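Local atomic coordinates of peridinin-chlorophyll A protein (Amphidinium carterae, PDB entry 2C9E), a protein that binds peridinin and chlorophyll a and probably serves as a water-soluble antenna capturing solar energy in the blue-green range. Residues A6-I17 with E134-L145. Residues are numbered along the deposited sequence; the frame is centred on the assembly and turned at random.
With DGD (digalactosyl diacyl glycerol (dgdg)), chain G.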
ATOM      1  N   ALA A   6     -24.448   8.835   6.766  1.00 25.75           N
ATOM      2  CA  ALA A   6     -24.407   7.842   5.690  1.00 26.67           C
ATOM      3  C   ALA A   6     -23.363   6.750   6.019  1.00 27.00           C
ATOM      4  O   ALA A   6     -23.592   5.558   5.803  1.00 28.53           O
ATOM      5  CB  ALA A   6     -24.099   8.521   4.395  1.00 25.50           C
ATOM      6  N   SER A   7     -22.224   7.175   6.546  1.00 26.56           N
ATOM      7  CA  SER A   7     -21.185   6.262   6.918  1.00 27.74           C
ATOM      8  C   SER A   7     -21.733   5.296   7.979  1.00 30.35           C
ATOM      9  O   SER A   7     -21.412   4.079   7.997  1.00 29.63           O
ATOM     10  CB  SER A   7     -20.015   7.043   7.486  1.00 26.44           C
ATOM     11  OG  SER A   7     -18.918   6.183   7.727  1.00 29.98           O
ATOM     12  N   LYS A   8     -22.547   5.843   8.875  1.00 31.00           N
ATOM     13  CA  LYS A   8     -23.108   5.021   9.925  1.00 32.15           C
ATOM     14  C   LYS A   8     -23.962   3.961   9.269  1.00 30.63           C
ATOM     15  O   LYS A   8     -23.867   2.764   9.614  1.00 29.38           O
ATOM     16  CB  LYS A   8     -23.966   5.841  10.913  1.00 34.59           C
ATOM     17  CG  LYS A   8     -24.543   4.982  12.041  1.00 38.18           C
ATOM     18  CD  LYS A   8     -24.702   5.779  13.319  1.00 41.83           C
ATOM     19  CE  LYS A   8     -25.170   4.877  14.470  1.00 44.58           C
ATOM     20  NZ  LYS A   8     -25.353   5.667  15.738  1.00 47.20           N
ATOM     21  N   ARG A   9     -24.785   4.391   8.319  1.00 29.15           N
ATOM     22  CA  ARG A   9     -25.653   3.439   7.660  1.00 29.19           C
ATOM     23  C   ARG A   9     -24.804   2.416   6.886  1.00 27.20           C
ATOM     24  O   ARG A   9     -25.077   1.220   6.920  1.00 25.84           O
ATOM     25  CB  ARG A   9     -26.646   4.189   6.741  1.00 33.23           C
ATOM     26  CG  ARG A   9     -28.057   4.304   7.318  1.00 38.83           C
ATOM     27  CD  ARG A   9     -28.779   5.560   6.890  1.00 45.34           C
ATOM     28  NE  ARG A   9     -28.697   6.601   7.924  1.00 52.97           N
ATOM     29  CZ  ARG A   9     -29.168   7.851   7.823  1.00 55.03           C
ATOM     30  NH1 ARG A   9     -29.781   8.275   6.716  1.00 57.79           N
ATOM     31  NH2 ARG A   9     -29.034   8.688   8.851  1.00 56.22           N
ATOM     32  N   PHE A  10     -23.751   2.873   6.207  1.00 25.46           N
ATOM     33  CA  PHE A  10     -22.926   1.939   5.453  1.00 23.13           C
ATOM     34  C   PHE A  10     -22.301   0.913   6.395  1.00 22.44           C
ATOM     35  O   PHE A  10     -22.271  -0.303   6.122  1.00 21.03           O
ATOM     36  CB  PHE A  10     -21.845   2.706   4.683  1.00 22.87           C
ATOM     37  CG  PHE A  10     -20.857   1.819   3.947  1.00 21.71           C
ATOM     38  CD1 PHE A  10     -21.246   1.133   2.790  1.00 21.17           C
ATOM     39  CD2 PHE A  10     -19.520   1.761   4.367  1.00 19.73           C
ATOM     40  CE1 PHE A  10     -20.316   0.389   2.010  1.00 22.44           C
ATOM     41  CE2 PHE A  10     -18.561   1.035   3.636  1.00 22.17           C
ATOM     42  CZ  PHE A  10     -18.945   0.333   2.429  1.00 22.15           C
ATOM     43  N   SER A  11     -21.788   1.399   7.511  1.00 22.74           N
ATOM     44  CA  SER A  11     -21.157   0.540   8.522  1.00 23.50           C
ATOM     45  C   SER A  11     -22.115  -0.542   9.001  1.00 22.86           C
ATOM     46  O   SER A  11     -21.764  -1.727   9.115  1.00 23.81           O
ATOM     47  CB  SER A  11     -20.729   1.403   9.722  1.00 24.52           C
ATOM     48  OG  SER A  11     -19.673   2.273   9.375  1.00 23.81           O
ATOM     49  N   ASP A  12     -23.326  -0.127   9.316  1.00 24.09           N
ATOM     50  CA  ASP A  12     -24.343  -1.065   9.745  1.00 24.98           C
ATOM     51  C   ASP A  12     -24.591  -2.139   8.689  1.00 23.43           C
ATOM     52  O   ASP A  12     -24.737  -3.316   8.981  1.00 22.11           O
ATOM     53  CB  ASP A  12     -25.658  -0.323   9.999  1.00 30.37           C
ATOM     54  CG  ASP A  12     -25.631   0.462  11.272  1.00 36.65           C
ATOM     55  OD1 ASP A  12     -24.895  -0.008  12.161  1.00 39.78           O
ATOM     56  OD2 ASP A  12     -26.337   1.513  11.407  1.00 40.78           O
ATOM     57  N   ALA A  13     -24.685  -1.710   7.439  1.00 21.82           N
ATOM     58  CA  ALA A  13     -24.982  -2.638   6.385  1.00 20.32           C
ATOM     59  C   ALA A  13     -23.883  -3.645   6.062  1.00 21.16           C
ATOM     60  O   ALA A  13     -24.172  -4.769   5.608  1.00 19.81           O
ATOM     61  CB  ALA A  13     -25.368  -1.838   5.111  1.00 19.61           C
ATOM     62  N   THR A  14     -22.631  -3.251   6.318  1.00 21.23           N
ATOM     63  CA  THR A  14     -21.494  -4.064   5.931  1.00 21.61           C
ATOM     64  C   THR A  14     -20.815  -4.922   6.982  1.00 24.28           C
ATOM     65  O   THR A  14     -20.196  -5.962   6.647  1.00 24.22           O
ATOM     66  CB  THR A  14     -20.444  -3.171   5.277  1.00 23.26           C
ATOM     67  OG1 THR A  14     -20.132  -2.071   6.144  1.00 23.63           O
ATOM     68  CG2 THR A  14     -20.967  -2.617   3.980  1.00 20.25           C
ATOM     69  N   TYR A  15     -20.943  -4.507   8.245  1.00 24.03           N
ATOM     70  CA  TYR A  15     -20.312  -5.217   9.333  1.00 24.29           C
ATOM     71  C   TYR A  15     -20.666  -6.688   9.316  1.00 23.93           C
ATOM     72  O   TYR A  15     -19.781  -7.517   9.422  1.00 25.18           O
ATOM     73  CB  TYR A  15     -20.682  -4.600  10.698  1.00 24.81           C
ATOM     74  CG  TYR A  15     -19.828  -5.141  11.811  1.00 27.13           C
ATOM     75  CD1 TYR A  15     -18.533  -4.648  12.030  1.00 26.98           C
ATOM     76  CD2 TYR A  15     -20.267  -6.212  12.601  1.00 27.38           C
ATOM     77  CE1 TYR A  15     -17.700  -5.199  12.996  1.00 26.31           C
ATOM     78  CE2 TYR A  15     -19.434  -6.783  13.578  1.00 28.06           C
ATOM     79  CZ  TYR A  15     -18.154  -6.274  13.776  1.00 28.01           C
ATOM     80  OH  TYR A  15     -17.332  -6.843  14.738  1.00 25.85           O
ATOM     81  N   PRO A  16     -21.958  -7.045   9.160  1.00 24.58           N
ATOM     82  CA  PRO A  16     -22.324  -8.485   9.146  1.00 24.74           C
ATOM     83  C   PRO A  16     -21.707  -9.252   7.979  1.00 24.68           C
ATOM     84  O   PRO A  16     -21.434 -10.450   8.072  1.00 24.29           O
ATOM     85  CB  PRO A  16     -23.872  -8.472   9.071  1.00 24.80           C
ATOM     86  CG  PRO A  16     -24.246  -7.155   9.635  1.00 24.87           C
ATOM     87  CD  PRO A  16     -23.175  -6.211   9.048  1.00 24.52           C
ATOM     88  N   ILE A  17     -21.512  -8.577   6.852  1.00 25.11           N
ATOM     89  CA  ILE A  17     -20.872  -9.232   5.704  1.00 24.45           C
ATOM     90  C   ILE A  17     -19.384  -9.390   6.030  1.00 24.50           C
ATOM     91  O   ILE A  17     -18.778 -10.434   5.759  1.00 23.54           O
ATOM     92  CB  ILE A  17     -21.033  -8.368   4.419  1.00 24.72           C
ATOM     93  CG1 ILE A  17     -22.536  -8.253   4.091  1.00 24.08           C
ATOM     94  CG2 ILE A  17     -20.135  -8.948   3.273  1.00 23.57           C
ATOM     95  CD1 ILE A  17     -22.898  -7.304   2.911  1.00 21.55           C
ATOM     96  N   GLU A 134     -28.036  -9.541   0.973  1.00 25.48           N
ATOM     97  CA  GLU A 134     -27.239  -8.778   1.906  1.00 26.10           C
ATOM     98  C   GLU A 134     -26.310  -7.814   1.148  1.00 23.78           C
ATOM     99  O   GLU A 134     -26.342  -6.623   1.377  1.00 24.28           O
ATOM    100  CB  GLU A 134     -26.459  -9.744   2.783  1.00 27.84           C
ATOM    101  CG  GLU A 134     -25.850  -9.110   3.984  1.00 32.59           C
ATOM    102  CD  GLU A 134     -25.571 -10.138   5.098  1.00 34.21           C
ATOM    103  OE1 GLU A 134     -25.500 -11.347   4.811  1.00 32.46           O
ATOM    104  OE2 GLU A 134     -25.411  -9.708   6.271  1.00 37.81           O
ATOM    105  N   ALA A 135     -25.493  -8.314   0.232  1.00 21.70           N
ATOM    106  CA  ALA A 135     -24.573  -7.437  -0.517  1.00 21.84           C
ATOM    107  C   ALA A 135     -25.370  -6.328  -1.293  1.00 21.87           C
ATOM    108  O   ALA A 135     -24.934  -5.191  -1.384  1.00 20.67           O
ATOM    109  CB  ALA A 135     -23.726  -8.296  -1.522  1.00 19.75           C
ATOM    110  N   GLU A 136     -26.530  -6.663  -1.840  1.00 21.27           N
ATOM    111  CA  GLU A 136     -27.289  -5.656  -2.589  1.00 24.07           C
ATOM    112  C   GLU A 136     -27.683  -4.488  -1.717  1.00 23.56           C
ATOM    113  O   GLU A 136     -27.553  -3.327  -2.119  1.00 24.50           O
ATOM    114  CB  GLU A 136     -28.498  -6.292  -3.248  1.00 25.30           C
ATOM    115  CG  GLU A 136     -28.066  -7.110  -4.461  1.00 32.38           C
ATOM    116  CD  GLU A 136     -29.064  -8.206  -4.842  1.00 36.64           C
ATOM    117  OE1 GLU A 136     -30.223  -8.201  -4.310  1.00 38.03           O
ATOM    118  OE2 GLU A 136     -28.666  -9.071  -5.665  1.00 36.54           O
ATOM    119  N   LYS A 137     -28.154  -4.810  -0.515  1.00 22.72           N
ATOM    120  CA  LYS A 137     -28.536  -3.821   0.471  1.00 22.05           C
ATOM    121  C   LYS A 137     -27.273  -3.006   0.854  1.00 20.36           C
ATOM    122  O   LYS A 137     -27.322  -1.786   0.971  1.00 21.18           O
ATOM    123  CB  LYS A 137     -29.143  -4.539   1.694  1.00 22.99           C
ATOM    124  CG  LYS A 137     -29.458  -3.624   2.896  1.00 25.49           C
ATOM    125  CD  LYS A 137     -30.272  -4.380   3.920  1.00 26.84           C
ATOM    126  CE  LYS A 137     -29.906  -3.921   5.283  1.00 30.79           C
ATOM    127  NZ  LYS A 137     -28.671  -4.709   5.708  1.00 32.16           N
ATOM    128  N   ALA A 138     -26.150  -3.676   1.054  1.00 18.68           N
ATOM    129  CA  ALA A 138     -24.905  -2.978   1.361  1.00 19.50           C
ATOM    130  C   ALA A 138     -24.517  -1.993   0.216  1.00 19.71           C
ATOM    131  O   ALA A 138     -24.130  -0.850   0.467  1.00 18.97           O
ATOM    132  CB  ALA A 138     -23.797  -3.993   1.567  1.00 17.79           C
ATOM    133  N   TYR A 139     -24.639  -2.435  -1.031  1.00 20.70           N
ATOM    134  CA  TYR A 139     -24.286  -1.580  -2.163  1.00 22.36           C
ATOM    135  C   TYR A 139     -25.201  -0.370  -2.242  1.00 22.86           C
ATOM    136  O   TYR A 139     -24.761   0.743  -2.549  1.00 22.14           O
ATOM    137  CB  TYR A 139     -24.328  -2.355  -3.499  1.00 24.20           C
ATOM    138  CG  TYR A 139     -23.943  -1.488  -4.697  1.00 25.65           C
ATOM    139  CD1 TYR A 139     -22.665  -0.922  -4.793  1.00 26.76           C
ATOM    140  CD2 TYR A 139     -24.862  -1.204  -5.702  1.00 26.35           C
ATOM    141  CE1 TYR A 139     -22.328  -0.109  -5.846  1.00 28.03           C
ATOM    142  CE2 TYR A 139     -24.529  -0.382  -6.767  1.00 28.29           C
ATOM    143  CZ  TYR A 139     -23.262   0.152  -6.829  1.00 29.15           C
ATOM    144  OH  TYR A 139     -22.900   0.912  -7.911  1.00 33.02           O
ATOM    145  N   ASP A 140     -26.484  -0.547  -1.978  1.00 25.20           N
ATOM    146  CA  ASP A 140     -27.304   0.654  -2.019  1.00 27.38           C
ATOM    147  C   ASP A 140     -26.886   1.647  -0.943  1.00 27.61           C
ATOM    148  O   ASP A 140     -26.911   2.856  -1.183  1.00 26.29           O
ATOM    149  CB  ASP A 140     -28.809   0.333  -1.993  1.00 30.43           C
ATOM    150  CG  ASP A 140     -29.431   0.529  -3.396  1.00 36.41           C
ATOM    151  OD1 ASP A 140     -29.195  -0.322  -4.295  1.00 38.59           O
ATOM    152  OD2 ASP A 140     -30.077   1.586  -3.644  1.00 37.64           O
ATOM    153  N   SER A 141     -26.447   1.146   0.216  1.00 25.92           N
ATOM    154  CA  SER A 141     -25.998   2.040   1.288  1.00 25.63           C
ATOM    155  C   SER A 141     -24.619   2.632   0.922  1.00 24.42           C
ATOM    156  O   SER A 141     -24.300   3.745   1.319  1.00 23.06           O
ATOM    157  CB  SER A 141     -25.942   1.302   2.638  1.00 26.49           C
ATOM    158  OG  SER A 141     -24.646   0.780   2.891  1.00 28.46           O
ATOM    159  N   PHE A 142     -23.810   1.883   0.158  1.00 24.62           N
ATOM    160  CA  PHE A 142     -22.503   2.410  -0.326  1.00 23.38           C
ATOM    161  C   PHE A 142     -22.768   3.615  -1.289  1.00 23.45           C
ATOM    162  O   PHE A 142     -22.120   4.675  -1.196  1.00 21.90           O
ATOM    163  CB  PHE A 142     -21.723   1.314  -1.057  1.00 23.19           C
ATOM    164  CG  PHE A 142     -20.464   1.811  -1.747  1.00 24.32           C
ATOM    165  CD1 PHE A 142     -19.346   2.182  -1.024  1.00 23.36           C
ATOM    166  CD2 PHE A 142     -20.399   1.894  -3.132  1.00 23.96           C
ATOM    167  CE1 PHE A 142     -18.193   2.615  -1.687  1.00 22.73           C
ATOM    168  CE2 PHE A 142     -19.251   2.326  -3.764  1.00 21.34           C
ATOM    169  CZ  PHE A 142     -18.171   2.676  -3.049  1.00 19.30           C
ATOM    170  N   LYS A 143     -23.742   3.463  -2.193  1.00 23.83           N
ATOM    171  CA  LYS A 143     -24.067   4.544  -3.088  1.00 23.50           C
ATOM    172  C   LYS A 143     -24.468   5.795  -2.319  1.00 24.10           C
ATOM    173  O   LYS A 143     -24.008   6.900  -2.630  1.00 21.28           O
ATOM    174  CB  LYS A 143     -25.192   4.132  -4.017  1.00 25.96           C
ATOM    175  CG  LYS A 143     -24.808   2.987  -4.967  1.00 25.75           C
ATOM    176  CD  LYS A 143     -25.711   2.975  -6.164  1.00 27.39           C
ATOM    177  CE  LYS A 143     -27.054   2.361  -5.875  1.00 28.76           C
ATOM    178  NZ  LYS A 143     -27.778   2.039  -7.152  1.00 32.57           N
ATOM    179  N   ALA A 144     -25.309   5.636  -1.299  1.00 24.29           N
ATOM    180  CA  ALA A 144     -25.742   6.819  -0.539  1.00 23.95           C
ATOM    181  C   ALA A 144     -24.541   7.479   0.132  1.00 22.56           C
ATOM    182  O   ALA A 144     -24.458   8.697   0.240  1.00 24.57           O
ATOM    183  CB  ALA A 144     -26.828   6.436   0.484  1.00 22.46           C
ATOM    184  N   LEU A 145     -23.590   6.688   0.587  1.00 21.50           N
ATOM    185  CA  LEU A 145     -22.371   7.262   1.185  1.00 21.06           C
ATOM    186  C   LEU A 145     -21.546   8.027   0.104  1.00 20.74           C
ATOM    187  O   LEU A 145     -21.015   9.115   0.354  1.00 19.95           O
ATOM    188  CB  LEU A 145     -21.479   6.135   1.733  1.00 21.49           C
ATOM    189  CG  LEU A 145     -20.553   6.328   2.912  1.00 22.82           C
ATOM    190  CD1 LEU A 145     -19.509   5.290   2.818  1.00 20.79           C
ATOM    191  CD2 LEU A 145     -19.951   7.685   2.968  1.00 22.49           C
TER
HETATM  192  C1A DGD G1332     -14.236  -0.498  -6.676  1.00 25.78           C
HETATM  193  C2A DGD G1332     -12.942  -1.046  -6.124  1.00 27.26           C
HETATM  194  C3A DGD G1332     -11.690  -0.370  -6.780  1.00 27.10           C
HETATM  195  C4A DGD G1332     -10.441  -0.605  -5.977  1.00 25.74           C
HETATM  196  C5A DGD G1332      -9.482   0.565  -6.062  1.00 23.32           C
HETATM  197  C6A DGD G1332      -8.149   0.278  -5.425  1.00 22.59           C
HETATM  198  C7A DGD G1332      -8.211   0.147  -3.905  1.00 23.51           C
HETATM  199  C8A DGD G1332      -6.972  -0.631  -3.302  1.00 21.20           C
HETATM  200  C9A DGD G1332      -6.005   0.318  -2.470  1.00 22.74           C
HETATM  201  CAA DGD G1332      -6.280   0.238  -0.987  1.00 22.84           C
HETATM  202  CBA DGD G1332      -5.379   1.046  -0.041  1.00 21.13           C
HETATM  203  CCA DGD G1332      -3.890   0.705  -0.011  1.00 21.26           C
HETATM  204  CDA DGD G1332      -3.232   1.550   1.118  1.00 21.18           C
HETATM  205  CEA DGD G1332      -1.730   1.314   1.335  1.00 23.38           C
HETATM  206  CFA DGD G1332      -1.362  -0.095   1.896  1.00 23.95           C
HETATM  207  CGA DGD G1332      -1.154  -0.061   3.421  1.00 22.03           C
HETATM  208  CHA DGD G1332      -1.223  -1.440   4.075  1.00 23.21           C
HETATM  209  CIA DGD G1332      -2.322  -2.350   3.552  1.00 23.10           C
HETATM  210  O1A DGD G1332     -14.181   0.099  -7.757  1.00 28.33           O
HETATM  211  C1B DGD G1332     -18.572  -1.710  -4.337  1.00 28.88           C
HETATM  212  C2B DGD G1332     -18.611  -1.435  -2.856  1.00 28.29           C
HETATM  213  C3B DGD G1332     -18.918  -2.687  -2.045  1.00 31.07           C
HETATM  214  C4B DGD G1332     -20.409  -3.023  -2.093  1.00 30.64           C
HETATM  215  C5B DGD G1332     -20.926  -3.614  -0.805  1.00 30.15           C
HETATM  216  C6B DGD G1332     -21.323  -5.065  -1.039  1.00 31.26           C
HETATM  217  C7B DGD G1332     -20.550  -6.021  -0.114  1.00 31.93           C
HETATM  218  C8B DGD G1332     -20.009  -5.324   1.102  1.00 31.68           C
HETATM  219  C9B DGD G1332     -18.505  -5.458   1.230  1.00 34.84           C
HETATM  220  CAB DGD G1332     -18.174  -5.990   2.632  1.00 35.73           C
HETATM  221  CBB DGD G1332     -16.715  -5.993   2.894  1.00 31.78           C
HETATM  222  CCB DGD G1332     -16.467  -5.584   4.306  1.00 33.15           C
HETATM  223  CDB DGD G1332     -15.611  -4.338   4.385  1.00 28.70           C
HETATM  224  CEB DGD G1332     -16.470  -3.145   4.554  1.00 29.75           C
HETATM  225  CFB DGD G1332     -16.956  -2.605   3.251  1.00 26.56           C
HETATM  226  CGB DGD G1332     -15.810  -2.058   2.410  1.00 27.22           C
HETATM  227  CHB DGD G1332     -16.281  -1.766   0.992  1.00 24.00           C
HETATM  228  CIB DGD G1332     -16.027  -2.931   0.017  1.00 24.71           C
HETATM  229  O1B DGD G1332     -18.808  -2.871  -4.741  1.00 28.21           O
HETATM  230  O1G DGD G1332     -15.369  -1.107  -6.427  1.00 25.20           O
HETATM  231  C1G DGD G1332     -16.478  -0.495  -6.998  1.00 24.17           C
HETATM  232  C2G DGD G1332     -17.694  -1.250  -6.459  1.00 26.33           C
HETATM  233  O2G DGD G1332     -17.806  -0.891  -5.024  1.00 27.48           O
HETATM  234  C3G DGD G1332     -18.924  -0.823  -7.272  1.00 25.53           C
HETATM  235  O3G DGD G1332     -18.717  -1.577  -8.491  1.00 24.59           O
HETATM  236  C1D DGD G1332     -19.594  -1.233  -9.541  1.00 23.56           C
HETATM  237  C2D DGD G1332     -19.013  -1.740 -10.907  1.00 23.41           C
HETATM  238  O2D DGD G1332     -17.784  -1.065 -11.179  1.00 21.09           O
HETATM  239  C3D DGD G1332     -19.993  -1.374 -11.996  1.00 24.37           C
HETATM  240  O3D DGD G1332     -19.490  -1.811 -13.274  1.00 24.25           O
HETATM  241  C4D DGD G1332     -21.385  -1.943 -11.687  1.00 25.92           C
HETATM  242  O4D DGD G1332     -21.365  -3.360 -11.721  1.00 30.20           O
HETATM  243  C5D DGD G1332     -21.798  -1.521 -10.292  1.00 28.03           C
HETATM  244  O5D DGD G1332     -24.134  -1.963 -10.531  1.00 36.97           O
HETATM  245  C6D DGD G1332     -22.966  -2.373  -9.850  1.00 31.00           C
HETATM  246  O6D DGD G1332     -20.843  -1.865  -9.293  1.00 24.84           O
HETATM  247  C1E DGD G1332     -24.826  -3.100 -11.076  1.00 41.77           C
HETATM  248  C2E DGD G1332     -25.504  -2.683 -12.371  1.00 43.44           C
HETATM  249  O2E DGD G1332     -24.499  -2.268 -13.323  1.00 44.74           O
HETATM  250  C3E DGD G1332     -26.447  -1.482 -12.019  1.00 44.03           C
HETATM  251  O3E DGD G1332     -27.211  -1.097 -13.167  1.00 43.20           O
HETATM  252  C4E DGD G1332     -27.380  -1.933 -10.899  1.00 43.63           C
HETATM  253  O4E DGD G1332     -28.077  -3.099 -11.335  1.00 43.89           O
HETATM  254  C5E DGD G1332     -26.512  -2.315  -9.681  1.00 45.30           C
HETATM  255  O6E DGD G1332     -25.853  -3.492 -10.136  1.00 43.66           O
HETATM  256  C6E DGD G1332     -27.393  -2.677  -8.479  1.00 47.13           C
HETATM  257  O5E DGD G1332     -27.954  -1.506  -7.877  1.00 51.10           O
HETATM  258  O   HOH W   1     -25.051   5.123   3.472  1.00 20.97           O
HETATM  259  O   HOH W   2     -26.870  -4.969   8.480  1.00 30.83           O
HETATM  260  O   HOH W   3     -26.376  -5.477   4.232  1.00 22.66           O
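Phe-10 of helix 2-18 is a knob in a hole made by Ala-138, Ser-141, Phe-142 and Leu-145 of helix 132-152, in an antiparallel helix pair of this all-helical protein; the axes of 6-17 and 134-145 pass 8.6 Å apart, with their N-to-C directions at 162°. Chi1 of 175° swings CG of Phe-10 opposite the backbone N, which lays the ring alongside that of Phe-142, both pointing the same way with planes at 47°, and CE1 of Phe-10 meets CB of Phe-142 at 3.5 Å. Leu-145 comes across the Phe-10 ring, its CD1 making an off-centre CH-pi contact. Nearer the other end Ala-13 packs on Ala-138, and Ile-17 slides past the aliphatic part of Glu-134, with CG1 of Ile-17 3.4 Å from CG of Glu-134; the carboxylate goes on to a salt bridge with Lys-20.

No direct hydrogen bond joins the two segments; waters do. One donates to both Ala-6 O and Ser-141 O, while another donates to Ala-13 O and Glu-134 O and accepts from Lys-137 NZ.

The pair also walls the digalactosyl diacyl glycerol pocket. C2B of the lipid sits 3.7 Å above the centre of the Phe-142 ring, and the same acyl chain runs on past Phe-10 CZ and Ile-17 CG2. Tyr-139 OH approaches C5D of the first galactose at 3.6 Å, and its CE1 lies 3.8 Å from C3G of the glycerol; losing the ring to an alanine would probably strip both of this flank. Ser-141 OG, at the Phe-10 ring edge, donates to Ala-138 O (3.0 Å), which also accepts from Phe-142 N.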